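PDB 3LLK: sulfhydryl oxidase 1, which catalyses the oxidation of thiols to disulfides, using flavin-adenine dinucleotide to pass the electrons to molecular oxygen. Local coordinates for residues C227-L232 with V236-A241; Q217-E222 with L243-A248; G32-P35 with Q40-V43. All blocks are in the same frame, centred on the assembly; numbering follows the deposited sequence.

Contact 1: residues C227-L232 with V236-A241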
loop_
_atom_site.group_PDB
_atom_site.type_symbol
_atom_site.label_atom_id
_atom_site.label_comp_id
_atom_site.label_asym_id
_atom_site.label_seq_id
_atom_site.Cartn_x
_atom_site.Cartn_y
_atom_site.Cartn_z
ATOM N N CYS A 227 10.373 -4.733 -19.942
ATOM C CA CYS A 227 8.943 -4.631 -19.663
ATOM C C CYS A 227 8.202 -3.998 -20.829
ATOM O O CYS A 227 6.984 -4.137 -20.956
ATOM C CB CYS A 227 8.716 -3.766 -18.417
ATOM S SG CYS A 227 9.267 -4.454 -16.825
ATOM N N HIS A 228 8.960 -3.308 -21.677
ATOM C CA HIS A 228 8.426 -2.583 -22.825
ATOM C C HIS A 228 8.564 -3.266 -24.185
ATOM O O HIS A 228 9.662 -3.678 -24.570
ATOM C CB HIS A 228 9.112 -1.216 -22.910
ATOM C CG HIS A 228 8.904 -0.359 -21.702
ATOM N ND1 HIS A 228 7.912 0.595 -21.628
ATOM C CD2 HIS A 228 9.550 -0.325 -20.513
ATOM C CE1 HIS A 228 7.958 1.182 -20.445
ATOM N NE2 HIS A 228 8.942 0.642 -19.749
ATOM N N ASN A 229 7.450 -3.363 -24.911
ATOM C CA ASN A 229 7.457 -3.948 -26.250
ATOM C C ASN A 229 7.780 -2.840 -27.256
ATOM O O ASN A 229 7.775 -1.656 -26.908
ATOM C CB ASN A 229 6.105 -4.597 -26.581
ATOM C CG ASN A 229 5.942 -5.967 -25.933
ATOM O OD1 ASN A 229 6.907 -6.725 -25.806
ATOM N ND2 ASN A 229 4.720 -6.297 -25.539
ATOM N N GLU A 230 8.061 -3.219 -28.500
ATOM C CA GLU A 230 8.415 -2.237 -29.519
ATOM C C GLU A 230 7.350 -1.975 -30.578
ATOM O O GLU A 230 7.111 -0.825 -30.947
ATOM C CB GLU A 230 9.719 -2.650 -30.212
ATOM C CG GLU A 230 10.948 -2.651 -29.311
ATOM C CD GLU A 230 11.178 -1.313 -28.623
ATOM O OE1 GLU A 230 10.373 -0.954 -27.737
ATOM O OE2 GLU A 230 12.158 -0.619 -28.970
ATOM N N ARG A 231 6.716 -3.035 -31.066
ATOM C CA ARG A 231 5.703 -2.900 -32.103
ATOM C C ARG A 231 4.434 -2.211 -31.640
ATOM O O ARG A 231 4.019 -2.342 -30.486
ATOM C CB ARG A 231 5.325 -4.270 -32.673
ATOM C CG ARG A 231 6.370 -4.912 -33.555
ATOM C CD ARG A 231 5.904 -6.299 -33.969
ATOM N NE ARG A 231 4.649 -6.275 -34.722
ATOM C CZ ARG A 231 4.566 -6.112 -36.040
ATOM N NH1 ARG A 231 5.669 -5.955 -36.769
ATOM N NH2 ARG A 231 3.383 -6.127 -36.637
ATOM N N LEU A 232 3.813 -1.482 -32.560
ATOM C CA LEU A 232 2.574 -0.793 -32.257
ATOM C C LEU A 232 1.460 -1.775 -32.583
ATOM O O LEU A 232 0.279 -1.432 -32.572
ATOM C CB LEU A 232 2.452 0.480 -33.095
ATOM C CG LEU A 232 3.693 1.376 -33.041
ATOM C CD1 LEU A 232 3.353 2.743 -33.600
ATOM C CD2 LEU A 232 4.186 1.502 -31.614
ATOM N N VAL A 236 1.562 -2.631 -25.376
ATOM C CA VAL A 236 2.607 -1.736 -24.904
ATOM C C VAL A 236 3.529 -2.464 -23.942
ATOM O O VAL A 236 4.754 -2.402 -24.062
ATOM C CB VAL A 236 2.002 -0.507 -24.182
ATOM C CG1 VAL A 236 3.061 0.174 -23.318
ATOM C CG2 VAL A 236 1.462 0.477 -25.205
ATOM N N TRP A 237 2.927 -3.168 -22.993
ATOM C CA TRP A 237 3.687 -3.887 -21.986
ATOM C C TRP A 237 3.860 -5.386 -22.202
ATOM O O TRP A 237 2.943 -6.077 -22.649
ATOM C CB TRP A 237 3.040 -3.700 -20.609
ATOM C CG TRP A 237 2.929 -2.287 -20.150
ATOM C CD1 TRP A 237 1.843 -1.470 -20.260
ATOM C CD2 TRP A 237 3.947 -1.522 -19.502
ATOM N NE1 TRP A 237 2.121 -0.241 -19.714
ATOM C CE2 TRP A 237 3.407 -0.244 -19.243
ATOM C CE3 TRP A 237 5.267 -1.794 -19.115
ATOM C CZ2 TRP A 237 4.143 0.766 -18.612
ATOM C CZ3 TRP A 237 5.999 -0.790 -18.486
ATOM C CH2 TRP A 237 5.433 0.475 -18.242
ATOM N N ASP A 238 5.046 -5.878 -21.867
ATOM C CA ASP A 238 5.312 -7.306 -21.922
ATOM C C ASP A 238 4.836 -7.736 -20.535
ATOM O O ASP A 238 5.533 -7.537 -19.546
ATOM C CB ASP A 238 6.810 -7.586 -22.050
ATOM C CG ASP A 238 7.124 -9.077 -22.092
ATOM O OD1 ASP A 238 6.457 -9.846 -21.366
ATOM O OD2 ASP A 238 8.045 -9.478 -22.835
ATOM N N VAL A 239 3.633 -8.288 -20.465
ATOM C CA VAL A 239 3.051 -8.722 -19.203
ATOM C C VAL A 239 3.903 -9.704 -18.396
ATOM O O VAL A 239 3.960 -9.619 -17.167
ATOM C CB VAL A 239 1.663 -9.333 -19.446
ATOM C CG1 VAL A 239 1.176 -10.042 -18.201
ATOM C CG2 VAL A 239 0.690 -8.232 -19.841
ATOM N N GLU A 240 4.566 -10.635 -19.075
ATOM C CA GLU A 240 5.396 -11.602 -18.368
ATOM C C GLU A 240 6.628 -10.926 -17.789
ATOM O O GLU A 240 6.978 -11.134 -16.627
ATOM C CB GLU A 240 5.834 -12.732 -19.305
ATOM C CG GLU A 240 4.702 -13.578 -19.832
ATOM C CD GLU A 240 5.206 -14.833 -20.525
ATOM O OE1 GLU A 240 4.373 -15.566 -21.107
ATOM O OE2 GLU A 240 6.436 -15.080 -20.477
ATOM N N ALA A 241 7.297 -10.121 -18.605
ATOM C CA ALA A 241 8.489 -9.425 -18.137
ATOM C C ALA A 241 8.115 -8.477 -16.991
ATOM O O ALA A 241 8.822 -8.393 -15.990
ATOM C CB ALA A 241 9.130 -8.636 -19.294
#

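Contact 2: residues Q217-E222 with L243-A248. With FAD (flavin-adenine dinucleotide), chain D.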
loop_
_atom_site.group_PDB
_atom_site.type_symbol
_atom_site.label_atom_id
_atom_site.label_comp_id
_atom_site.label_asym_id
_atom_site.label_seq_id
_atom_site.Cartn_x
_atom_site.Cartn_y
_atom_site.Cartn_z
ATOM N N GLN A 217 4.042 6.180 -17.188
ATOM C CA GLN A 217 3.516 4.825 -17.209
ATOM C C GLN A 217 4.684 4.006 -16.674
ATOM O O GLN A 217 5.709 3.825 -17.344
ATOM C CB GLN A 217 3.129 4.438 -18.633
ATOM C CG GLN A 217 1.896 5.208 -19.103
ATOM C CD GLN A 217 0.683 4.951 -18.218
ATOM O OE1 GLN A 217 0.001 3.933 -18.356
ATOM N NE2 GLN A 217 0.419 5.867 -17.287
ATOM N N TRP A 218 4.510 3.539 -15.443
ATOM C CA TRP A 218 5.519 2.807 -14.686
ATOM C C TRP A 218 5.492 1.285 -14.875
ATOM O O TRP A 218 4.429 0.680 -14.936
ATOM C CB TRP A 218 5.316 3.162 -13.211
ATOM C CG TRP A 218 6.455 2.883 -12.308
ATOM C CD1 TRP A 218 7.418 3.760 -11.914
ATOM C CD2 TRP A 218 6.719 1.657 -11.625
ATOM N NE1 TRP A 218 8.265 3.160 -11.015
ATOM C CE2 TRP A 218 7.859 1.866 -10.820
ATOM C CE3 TRP A 218 6.100 0.397 -11.612
ATOM C CZ2 TRP A 218 8.398 0.861 -10.003
ATOM C CZ3 TRP A 218 6.636 -0.604 -10.797
ATOM C CH2 TRP A 218 7.772 -0.363 -10.005
ATOM N N PRO A 219 6.670 0.641 -14.898
ATOM C CA PRO A 219 8.010 1.219 -14.757
ATOM C C PRO A 219 8.540 1.848 -16.047
ATOM O O PRO A 219 8.306 1.328 -17.148
ATOM C CB PRO A 219 8.840 0.025 -14.314
ATOM C CG PRO A 219 8.236 -1.095 -15.161
ATOM C CD PRO A 219 6.738 -0.827 -15.068
ATOM N N PRO A 220 9.255 2.983 -15.936
ATOM C CA PRO A 220 9.783 3.619 -17.149
ATOM C C PRO A 220 10.887 2.750 -17.757
ATOM O O PRO A 220 11.410 1.854 -17.093
ATOM C CB PRO A 220 10.292 4.966 -16.636
ATOM C CG PRO A 220 10.771 4.628 -15.254
ATOM C CD PRO A 220 9.657 3.726 -14.727
ATOM N N ARG A 221 11.240 3.012 -19.009
ATOM C CA ARG A 221 12.269 2.222 -19.689
ATOM C C ARG A 221 13.629 2.152 -18.999
ATOM O O ARG A 221 14.293 1.118 -19.041
ATOM C CB ARG A 221 12.444 2.718 -21.126
ATOM C CG ARG A 221 11.327 2.254 -22.034
ATOM C CD ARG A 221 11.309 2.975 -23.372
ATOM N NE ARG A 221 10.400 2.301 -24.296
ATOM C CZ ARG A 221 10.672 1.140 -24.888
ATOM N NH1 ARG A 221 11.830 0.524 -24.659
ATOM N NH2 ARG A 221 9.788 0.590 -25.705
ATOM N N GLU A 222 14.042 3.231 -18.345
ATOM C CA GLU A 222 15.337 3.222 -17.681
ATOM C C GLU A 222 15.325 2.296 -16.464
ATOM O O GLU A 222 16.373 1.854 -16.001
ATOM C CB GLU A 222 15.731 4.644 -17.259
ATOM C CG GLU A 222 15.062 5.128 -15.986
ATOM C CD GLU A 222 15.410 6.565 -15.661
ATOM O OE1 GLU A 222 16.538 6.990 -15.991
ATOM O OE2 GLU A 222 14.560 7.268 -15.067
ATOM N N LEU A 243 5.584 -8.701 -14.900
ATOM C CA LEU A 243 5.294 -9.457 -13.680
ATOM C C LEU A 243 6.589 -9.791 -12.940
ATOM O O LEU A 243 6.674 -9.634 -11.721
ATOM C CB LEU A 243 4.533 -10.752 -14.009
ATOM C CG LEU A 243 4.167 -11.630 -12.802
ATOM C CD1 LEU A 243 3.259 -10.840 -11.840
ATOM C CD2 LEU A 243 3.474 -12.904 -13.286
ATOM N N ASN A 244 7.601 -10.246 -13.679
ATOM C CA ASN A 244 8.882 -10.589 -13.079
ATOM C C ASN A 244 9.535 -9.355 -12.475
ATOM O O ASN A 244 10.064 -9.404 -11.366
ATOM C CB ASN A 244 9.825 -11.205 -14.116
ATOM C CG ASN A 244 9.386 -12.588 -14.558
ATOM O OD1 ASN A 244 9.064 -13.444 -13.734
ATOM N ND2 ASN A 244 9.376 -12.818 -15.867
ATOM N N PHE A 245 9.508 -8.239 -13.197
ATOM C CA PHE A 245 10.110 -7.034 -12.649
ATOM C C PHE A 245 9.399 -6.668 -11.348
ATOM O O PHE A 245 10.039 -6.330 -10.357
ATOM C CB PHE A 245 10.006 -5.855 -13.623
ATOM C CG PHE A 245 10.376 -4.533 -13.001
ATOM C CD1 PHE A 245 11.708 -4.197 -12.785
ATOM C CD2 PHE A 245 9.383 -3.652 -12.573
ATOM C CE1 PHE A 245 12.052 -3.000 -12.147
ATOM C CE2 PHE A 245 9.711 -2.462 -11.939
ATOM C CZ PHE A 245 11.054 -2.132 -11.723
ATOM N N LEU A 246 8.075 -6.746 -11.349
ATOM C CA LEU A 246 7.316 -6.403 -10.143
ATOM C C LEU A 246 7.738 -7.290 -8.958
ATOM O O LEU A 246 7.977 -6.799 -7.850
ATOM C CB LEU A 246 5.812 -6.521 -10.424
ATOM C CG LEU A 246 5.222 -5.486 -11.397
ATOM C CD1 LEU A 246 3.842 -5.927 -11.830
ATOM C CD2 LEU A 246 5.147 -4.105 -10.737
ATOM N N LYS A 247 7.855 -8.592 -9.198
ATOM C CA LYS A 247 8.254 -9.522 -8.143
ATOM C C LYS A 247 9.659 -9.210 -7.632
ATOM O O LYS A 247 9.953 -9.388 -6.450
ATOM C CB LYS A 247 8.177 -10.962 -8.648
ATOM C CG LYS A 247 6.747 -11.475 -8.844
ATOM C CD LYS A 247 6.742 -12.878 -9.467
ATOM C CE LYS A 247 5.335 -13.410 -9.715
ATOM N NZ LYS A 247 4.761 -14.067 -8.510
ATOM N N ALA A 248 10.522 -8.728 -8.521
ATOM C CA ALA A 248 11.884 -8.369 -8.145
ATOM C C ALA A 248 11.920 -7.028 -7.415
ATOM O O ALA A 248 12.614 -6.875 -6.411
ATOM C CB ALA A 248 12.770 -8.296 -9.393
HETATM P PA FAD D . 2.763 7.475 -6.518
HETATM O O1A FAD D . 2.308 7.690 -5.117
HETATM O O2A FAD D . 1.829 7.381 -7.672
HETATM O O5B FAD D . 3.703 6.222 -6.604
HETATM C C5B FAD D . 4.446 5.658 -5.521
HETATM C C4B FAD D . 5.640 5.070 -6.227
HETATM O O4B FAD D . 5.238 3.719 -6.581
HETATM C C3B FAD D . 6.507 5.708 -7.334
HETATM O O3B FAD D . 7.489 6.647 -6.898
HETATM C C2B FAD D . 6.983 4.502 -8.007
HETATM O O2B FAD D . 8.165 3.960 -7.503
HETATM C C1B FAD D . 5.872 3.454 -7.837
HETATM N N9A FAD D . 4.874 3.309 -8.850
HETATM C C8A FAD D . 4.335 4.206 -9.811
HETATM N N7A FAD D . 3.452 3.719 -10.618
HETATM C C5A FAD D . 3.381 2.397 -10.201
HETATM C C6A FAD D . 2.622 1.330 -10.721
HETATM N N6A FAD D . 1.819 1.447 -11.787
HETATM N N1A FAD D . 2.726 0.072 -10.160
HETATM C C2A FAD D . 3.593 -0.221 -9.151
HETATM N N3A FAD D . 4.354 0.835 -8.628
HETATM C C4A FAD D . 4.202 2.137 -9.201
HETATM N N1 FAD D . -4.589 11.676 -6.167
HETATM C C2 FAD D . -5.338 12.609 -6.852
HETATM O O2 FAD D . -4.886 13.766 -6.892
HETATM N N3 FAD D . -6.476 12.030 -7.398
HETATM C C4 FAD D . -6.903 10.681 -7.318
HETATM O O4 FAD D . -8.009 10.327 -7.844
HETATM C C4X FAD D . -6.084 9.828 -6.606
HETATM N N5 FAD D . -6.475 8.470 -6.374
HETATM C C5X FAD D . -5.746 7.565 -5.558
HETATM C C6 FAD D . -6.298 6.292 -5.314
HETATM C C7 FAD D . -5.550 5.382 -4.515
HETATM C C7M FAD D . -6.212 4.022 -4.292
HETATM C C8 FAD D . -4.278 5.738 -3.974
HETATM C C8M FAD D . -3.323 4.910 -3.140
HETATM C C9 FAD D . -3.782 7.020 -4.208
HETATM C C9A FAD D . -4.471 8.016 -4.950
HETATM N N10 FAD D . -4.140 9.412 -5.340
HETATM C C10 FAD D . -4.887 10.342 -6.015
HETATM C "C1'" FAD D . -2.798 9.817 -5.064
HETATM C "C2'" FAD D . -1.750 9.593 -6.111
HETATM O "O2'" FAD D . -1.967 8.329 -6.788
HETATM C "C3'" FAD D . -0.312 9.632 -5.693
HETATM O "O3'" FAD D . -0.091 8.719 -4.626
HETATM C "C4'" FAD D . 0.361 10.962 -5.396
HETATM O "O4'" FAD D . -0.046 11.975 -6.364
HETATM C "C5'" FAD D . 1.816 10.976 -5.205
HETATM O "O5'" FAD D . 2.401 10.615 -6.458
HETATM P P FAD D . 3.869 10.150 -6.655
HETATM O O1P FAD D . 4.252 10.793 -7.912
HETATM O O2P FAD D . 4.741 10.458 -5.492
HETATM O O3P FAD D . 3.892 8.551 -6.851
#

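Contact 3: residues G32-P35 with Q40-V43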
loop_
_atom_site.group_PDB
_atom_site.type_symbol
_atom_site.label_atom_id
_atom_site.label_comp_id
_atom_site.label_asym_id
_atom_site.label_seq_id
_atom_site.Cartn_x
_atom_site.Cartn_y
_atom_site.Cartn_z
ATOM N N GLY A 32 -7.403 6.812 13.109
ATOM C CA GLY A 32 -7.774 7.743 14.168
ATOM C C GLY A 32 -8.784 8.825 13.804
ATOM O O GLY A 32 -9.153 9.637 14.648
ATOM N N ARG A 33 -9.236 8.848 12.553
ATOM C CA ARG A 33 -10.214 9.847 12.122
ATOM C C ARG A 33 -11.613 9.475 12.613
ATOM O O ARG A 33 -12.517 10.305 12.617
ATOM C CB ARG A 33 -10.247 9.934 10.590
ATOM C CG ARG A 33 -8.918 10.285 9.923
ATOM C CD ARG A 33 -8.577 11.763 10.070
ATOM N NE ARG A 33 -7.312 12.105 9.415
ATOM C CZ ARG A 33 -6.799 13.334 9.365
ATOM N NH1 ARG A 33 -7.440 14.348 9.931
ATOM N NH2 ARG A 33 -5.641 13.552 8.752
ATOM N N PHE A 34 -11.784 8.222 13.018
ATOM C CA PHE A 34 -13.077 7.723 13.468
ATOM C C PHE A 34 -13.110 7.472 14.972
ATOM O O PHE A 34 -12.443 6.566 15.465
ATOM C CB PHE A 34 -13.396 6.431 12.718
ATOM C CG PHE A 34 -13.329 6.570 11.223
ATOM C CD1 PHE A 34 -14.443 6.976 10.494
ATOM C CD2 PHE A 34 -12.139 6.328 10.541
ATOM C CE1 PHE A 34 -14.373 7.138 9.103
ATOM C CE2 PHE A 34 -12.058 6.487 9.153
ATOM C CZ PHE A 34 -13.176 6.892 8.435
ATOM N N PRO A 35 -13.910 8.260 15.717
ATOM C CA PRO A 35 -14.022 8.112 17.178
ATOM C C PRO A 35 -14.392 6.687 17.553
ATOM O O PRO A 35 -14.006 6.190 18.611
ATOM C CB PRO A 35 -15.137 9.096 17.559
ATOM C CG PRO A 35 -15.146 10.089 16.427
ATOM C CD PRO A 35 -14.880 9.246 15.209
ATOM N N GLN A 40 -18.770 -2.611 9.162
ATOM C CA GLN A 40 -17.854 -3.027 8.111
ATOM C C GLN A 40 -16.505 -2.319 8.155
ATOM O O GLN A 40 -15.514 -2.841 7.646
ATOM C CB GLN A 40 -18.510 -2.827 6.746
ATOM C CG GLN A 40 -19.625 -3.814 6.495
ATOM C CD GLN A 40 -19.208 -5.231 6.854
ATOM O OE1 GLN A 40 -18.384 -5.846 6.171
ATOM N NE2 GLN A 40 -19.766 -5.750 7.948
ATOM N N ARG A 41 -16.466 -1.127 8.737
ATOM C CA ARG A 41 -15.202 -0.413 8.850
ATOM C C ARG A 41 -14.269 -1.217 9.760
ATOM O O ARG A 41 -13.080 -1.377 9.463
ATOM C CB ARG A 41 -15.411 0.991 9.429
ATOM C CG ARG A 41 -14.124 1.648 9.891
ATOM C CD ARG A 41 -14.252 3.162 10.040
ATOM N NE ARG A 41 -14.509 3.823 8.767
ATOM C CZ ARG A 41 -15.708 4.234 8.362
ATOM N NH1 ARG A 41 -16.773 4.052 9.133
ATOM N NH2 ARG A 41 -15.840 4.841 7.190
ATOM N N LEU A 42 -14.812 -1.714 10.868
ATOM C CA LEU A 42 -14.023 -2.505 11.800
ATOM C C LEU A 42 -13.619 -3.816 11.136
ATOM O O LEU A 42 -12.498 -4.278 11.311
ATOM C CB LEU A 42 -14.806 -2.780 13.089
ATOM C CG LEU A 42 -14.125 -3.722 14.095
ATOM C CD1 LEU A 42 -12.735 -3.202 14.455
ATOM C CD2 LEU A 42 -14.995 -3.857 15.345
ATOM N N VAL A 43 -14.529 -4.410 10.369
ATOM C CA VAL A 43 -14.216 -5.654 9.670
ATOM C C VAL A 43 -13.064 -5.385 8.685
ATOM O O VAL A 43 -12.113 -6.160 8.596
ATOM C CB VAL A 43 -15.444 -6.185 8.879
ATOM C CG1 VAL A 43 -15.065 -7.468 8.106
ATOM C CG2 VAL A 43 -16.599 -6.471 9.843
#

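Contact 1: residues C227-L232 with V236-A241
The imidazole of H228 takes the six-membered ring of W237 over one face, with CZ3 lying off-centre toward the rim and 3.4 Å from CE1. The ring planes meet at 42°, too tilted for a stack and too flat for an edge-to-face pair. On the indole, V236 CG1 occupies one face near its rim, and W193 of helix 185-203 forms an edge-to-face pair with it. The backbones behind these rings show how one isolated antiparallel bridge can close a surface loop: H228 and W237 are bridged, two hydrogen bonds flank them, and the returning chain leads straight to D238, the N-cap residue of helix 239-249. D238 N donates to C227 O at 2.8 Å. N229 N donates to V236 O over 3.0 Å. C227 O also receives a CA-H contact from W237 and lies 3.4 Å from W237 CE3, so one carbonyl oxygen has both polar and aromatic neighbours.

On the same side of the bridge, and each with CG anti to its own carbonyl carbon (chi1 near -60° in both), H228 and W237 run side by side. The imidazole is further fixed by a hydrogen bond from NE2 to the carbonyl oxygen of P219. N229, directed at the opposite segment, lays its amide across D238, and its ND2 is bonded to P235 O within the turn. C227, in a disulfide with C224, rests its CA against A241 CB at 4.0 Å, bringing the loop against the first turn of the helix. That turn is capped by D238, whose CG stands anti to its backbone N (chi1 179°), and whose OD1 accepts from A241 N at 2.9 Å from above the carboxylate plane.

Contact 2: residues Q217-E222 with L243-A248
W218 and F245 cross at about a right angle, and their ring planes are inclined by 57°, an oblique meeting in which W218 CH2 comes to the edge of the phenyl, 3.5 Å from F245 CE2. One indole face is laid over the adenine, with W218 CE3 3.5 Å from N3A of the flavin-adenine dinucleotide; the opposite face has P219 CB above its centre. L246 comes in at the indole edge, in the ring plane, with CD2 3.8 Å from W218 CZ3. P219, joined to W218 by a cis peptide bond, slides past F245 in the opposite direction and sets P219 CB 3.5 Å from F245 CE2, so the same phenyl corner is shared by tryptophan and proline. With its CG anti to the backbone N (chi1 169°), F245 extends from helix 239-249 to reach both. Replacing W218 by an alanine would probably leave the adenine without its flat apolar cover and open a gap before F245 and L246. H249 meets the rings of W218 and F245, and W193 and N197 of helix 185-203 bond W218 O. W218 thus walls the adenine pocket of the Erv-type sulfhydryl oxidase fold, backed by P219, F245 and L246.

Contact 3: residues G32-P35 with Q40-V43
R41 reaches F34 through an extended start and one late bend: CG stands anti to the backbone N (chi1 166°), the next torsion continues outward, and chi3 of -65° turns the guanidinium flat against the phenyl. F34 meets it by pointing toward helix 39-55. The flat groups are only 19° from parallel and their centres are 3.8 Å apart, a cation-pi stack. It is off-centre, since R41 CZ sits closest to one rim atom, F34 CE1, at 3.3 Å, whereas NE lies over the middle of the ring. Behind the charge, R41 CD makes a CH-pi contact 3.7 Å from the ring centroid, so the aliphatic arm and the guanidinium share a single face. No hydrogen bond is made between the two segments; instead, R41 NE bonds the carbonyl oxygen of Y160, which limits the group's freedom to turn. F161 meets the F34 ring nearly perpendicularly and also touches R41, bringing in helix 150-161. This is an arginine-aromatic stack bridging the loop after helix 16-30 and the start of helix 39-55, where a loop and the short strand 36-38 connect the two helices within the FAD-dependent sulfhydryl oxidase family region.

Contact 2 is buried beside the cofactor and relies on apolar and aromatic packing, whereas contacts 1 and 3 lie at the surface and recruit polar groups, the first through backbone bonds and a helix cap, the third through a charged side chain on a ring; chemistry here follows location. Contacts 1 and 2 share helix 239-249 and touch directly: E230 OE1 and R221 NH2 form a salt bridge of 2.6 Å, joining the two loop segments outside the aromatic cluster. Contact 3 stands apart across the chain's centre, its own centre about 34 Å from that of contact 2, and uses helix 39-55.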